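PDB 7AJ0: arylsulfatase, which probably hydrolyses sulfate esters of the algal polysaccharide fucoidan, acting as a calcium-containing sulfatase assembled from six chains. Local coordinates for residues Q188-R193 / Q210-G215. Numbering follows the deposited sequence.
Sequences QFLVER and QLRPEG
A small patch of side-chain packing, an arginine stem laid on a phenylalanine ring with no polar bond bridging it, joins the loop that follows helix 183-187 to the loop that leads into strand 215-220. Phe-189 and Arg-212 carry most of it. The arginine lays its aliphatic stem over one face of the phenyl ring in a CH-pi contact, CB of Arg-212 standing 4.0 Å from the ring centroid of Phe-189 and only 15° off the ring normal. Farther along the stem, CG of Arg-212 comes to 3.8 Å from CD2 of Phe-189. Arg-212 sets CG anti to its own backbone N (chi1 171°) and stays extended to NE, so its stem runs antiparallel to the phenylalanine side chain and the guanidinium ends beside the backbone of Phe-189, whose CB sits over one of its faces, toward the rim. The guanidinium plane is tilted 24° from the ring, but CB and CG of the stem are what cover the phenyl face. Arginine suits this place because its methylenes can cover an aromatic face while its charged end is carried past the ring. NH2 of Arg-212 lies 3.4 Å from CD2 of Leu-190, an oblique van der Waals contact.

The contact belongs to a peripheral excursion of the alkaline-phosphatase-like sulfatase fold: between the loops run helices 196-199 and 202-208, and the chain then rejoins the large mixed sheet through strand 215-220. Phe-189, buried, also packs on Met-198 and Ala-208 of those helices, so a bulky, flat hydrocarbon side chain serves well here. Pro-213, which has no backbone N-H to satisfy, brings CD to 4.4 Å from CE2 of Phe-189. Glu-192 forms a salt bridge with Lys-282 of a second subunit, placing this loop at an interface of the hexamer.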
loop_
_atom_site.group_PDB
_atom_site.type_symbol
_atom_site.label_atom_id
_atom_site.label_comp_id
_atom_site.label_asym_id
_atom_site.label_seq_id
_atom_site.Cartn_x
_atom_site.Cartn_y
_atom_site.Cartn_z
ATOM N N GLN A 188 30.305 -6.261 -15.732
ATOM C CA GLN A 188 30.242 -7.050 -14.506
ATOM C C GLN A 188 31.589 -7.675 -14.161
ATOM O O GLN A 188 31.797 -8.072 -13.009
ATOM C CB GLN A 188 29.178 -8.140 -14.632
ATOM C CG GLN A 188 29.462 -9.170 -15.709
ATOM C CD GLN A 188 28.346 -10.187 -15.855
ATOM O OE1 GLN A 188 27.496 -10.328 -14.977
ATOM N NE2 GLN A 188 28.341 -10.900 -16.975
ATOM N N PHE A 189 32.505 -7.765 -15.124
ATOM C CA PHE A 189 33.841 -8.295 -14.889
ATOM C C PHE A 189 34.896 -7.198 -14.791
ATOM O O PHE A 189 36.092 -7.506 -14.769
ATOM C CB PHE A 189 34.220 -9.282 -15.998
ATOM C CG PHE A 189 33.363 -10.514 -16.033
ATOM C CD1 PHE A 189 33.514 -11.506 -15.079
ATOM C CD2 PHE A 189 32.409 -10.683 -17.022
ATOM C CE1 PHE A 189 32.726 -12.642 -15.109
ATOM C CE2 PHE A 189 31.617 -11.815 -17.055
ATOM C CZ PHE A 189 31.776 -12.795 -16.100
ATOM N N LEU A 190 34.484 -5.935 -14.721
ATOM C CA LEU A 190 35.404 -4.806 -14.669
ATOM C C LEU A 190 35.254 -3.957 -13.418
ATOM O O LEU A 190 36.256 -3.480 -12.878
ATOM C CB LEU A 190 35.205 -3.912 -15.902
ATOM C CG LEU A 190 35.401 -4.573 -17.266
ATOM C CD1 LEU A 190 35.072 -3.587 -18.386
ATOM C CD2 LEU A 190 36.819 -5.103 -17.407
ATOM N N VAL A 191 34.029 -3.746 -12.941
ATOM C CA VAL A 191 33.784 -2.881 -11.784
ATOM C C VAL A 191 33.823 -3.787 -10.558
ATOM O O VAL A 191 32.818 -4.368 -10.148
ATOM C CB VAL A 191 32.469 -2.117 -11.912
ATOM C CG1 VAL A 191 32.422 -0.976 -10.908
ATOM C CG2 VAL A 191 32.297 -1.600 -13.331
ATOM N N GLU A 192 35.009 -3.893 -9.954
ATOM C CA GLU A 192 35.226 -4.863 -8.885
ATOM C C GLU A 192 34.256 -4.656 -7.728
ATOM O O GLU A 192 33.594 -5.599 -7.282
ATOM C CB GLU A 192 36.672 -4.770 -8.393
ATOM C CG GLU A 192 37.060 -5.829 -7.380
ATOM C CD GLU A 192 38.372 -5.513 -6.691
ATOM O OE1 GLU A 192 39.434 -5.949 -7.188
ATOM O OE2 GLU A 192 38.338 -4.811 -5.656
ATOM N N ARG A 193 34.167 -3.426 -7.217
ATOM C CA ARG A 193 33.385 -3.193 -6.005
ATOM C C ARG A 193 31.896 -3.401 -6.250
ATOM O O ARG A 193 31.197 -3.980 -5.410
ATOM C CB ARG A 193 33.642 -1.783 -5.477
ATOM C CG ARG A 193 32.901 -1.470 -4.188
ATOM C CD ARG A 193 33.172 -0.055 -3.712
ATOM N NE ARG A 193 32.514 0.223 -2.438
ATOM C CZ ARG A 193 33.053 -0.014 -1.245
ATOM N NH1 ARG A 193 34.268 -0.538 -1.148
ATOM N NH2 ARG A 193 32.373 0.277 -0.145
ATOM N N GLN A 210 35.108 -17.517 -17.019
ATOM C CA GLN A 210 35.295 -18.371 -18.184
ATOM C C GLN A 210 34.285 -18.077 -19.286
ATOM O O GLN A 210 34.518 -18.457 -20.436
ATOM C CB GLN A 210 35.212 -19.841 -17.774
ATOM C CG GLN A 210 36.488 -20.371 -17.141
ATOM C CD GLN A 210 36.290 -21.707 -16.457
ATOM O OE1 GLN A 210 35.951 -21.767 -15.274
ATOM N NE2 GLN A 210 36.502 -22.789 -17.197
ATOM N N LEU A 211 33.172 -17.417 -18.961
ATOM C CA LEU A 211 32.202 -16.965 -19.952
ATOM C C LEU A 211 32.289 -15.458 -20.181
ATOM O O LEU A 211 31.372 -14.860 -20.752
ATOM C CB LEU A 211 30.789 -17.360 -19.526
ATOM C CG LEU A 211 30.547 -18.863 -19.367
ATOM C CD1 LEU A 211 29.151 -19.130 -18.828
ATOM C CD2 LEU A 211 30.756 -19.600 -20.686
ATOM N N ARG A 212 33.373 -14.837 -19.744
ATOM C CA ARG A 212 33.568 -13.404 -19.947
ATOM C C ARG A 212 33.783 -13.111 -21.426
ATOM O O ARG A 212 34.642 -13.737 -22.056
ATOM C CB ARG A 212 34.770 -12.950 -19.117
ATOM C CG ARG A 212 35.268 -11.539 -19.361
ATOM C CD ARG A 212 36.726 -11.421 -18.895
ATOM N NE ARG A 212 37.228 -10.052 -18.956
ATOM C CZ ARG A 212 37.760 -9.388 -17.929
ATOM N NH1 ARG A 212 37.885 -9.958 -16.736
ATOM N NH2 ARG A 212 38.182 -8.144 -18.105
ATOM N N PRO A 213 33.042 -12.169 -22.013
ATOM C CA PRO A 213 33.304 -11.809 -23.413
ATOM C C PRO A 213 34.684 -11.189 -23.571
ATOM O O PRO A 213 35.157 -10.445 -22.708
ATOM C CB PRO A 213 32.189 -10.808 -23.742
ATOM C CG PRO A 213 31.796 -10.229 -22.423
ATOM C CD PRO A 213 31.975 -11.338 -21.416
ATOM N N GLU A 214 35.332 -11.500 -24.696
ATOM C CA GLU A 214 36.700 -11.043 -24.909
ATOM C C GLU A 214 36.766 -9.610 -25.422
ATOM O O GLU A 214 37.746 -8.908 -25.149
ATOM C CB GLU A 214 37.415 -11.983 -25.882
ATOM C CG GLU A 214 37.721 -13.350 -25.287
ATOM C CD GLU A 214 38.441 -14.268 -26.257
ATOM O OE1 GLU A 214 38.258 -14.108 -27.481
ATOM O OE2 GLU A 214 39.193 -15.150 -25.790
ATOM N N GLY A 215 35.753 -9.157 -26.150
ATOM C CA GLY A 215 35.752 -7.800 -26.665
ATOM C C GLY A 215 34.790 -7.674 -27.835
ATOM O O GLY A 215 33.852 -8.458 -27.972
#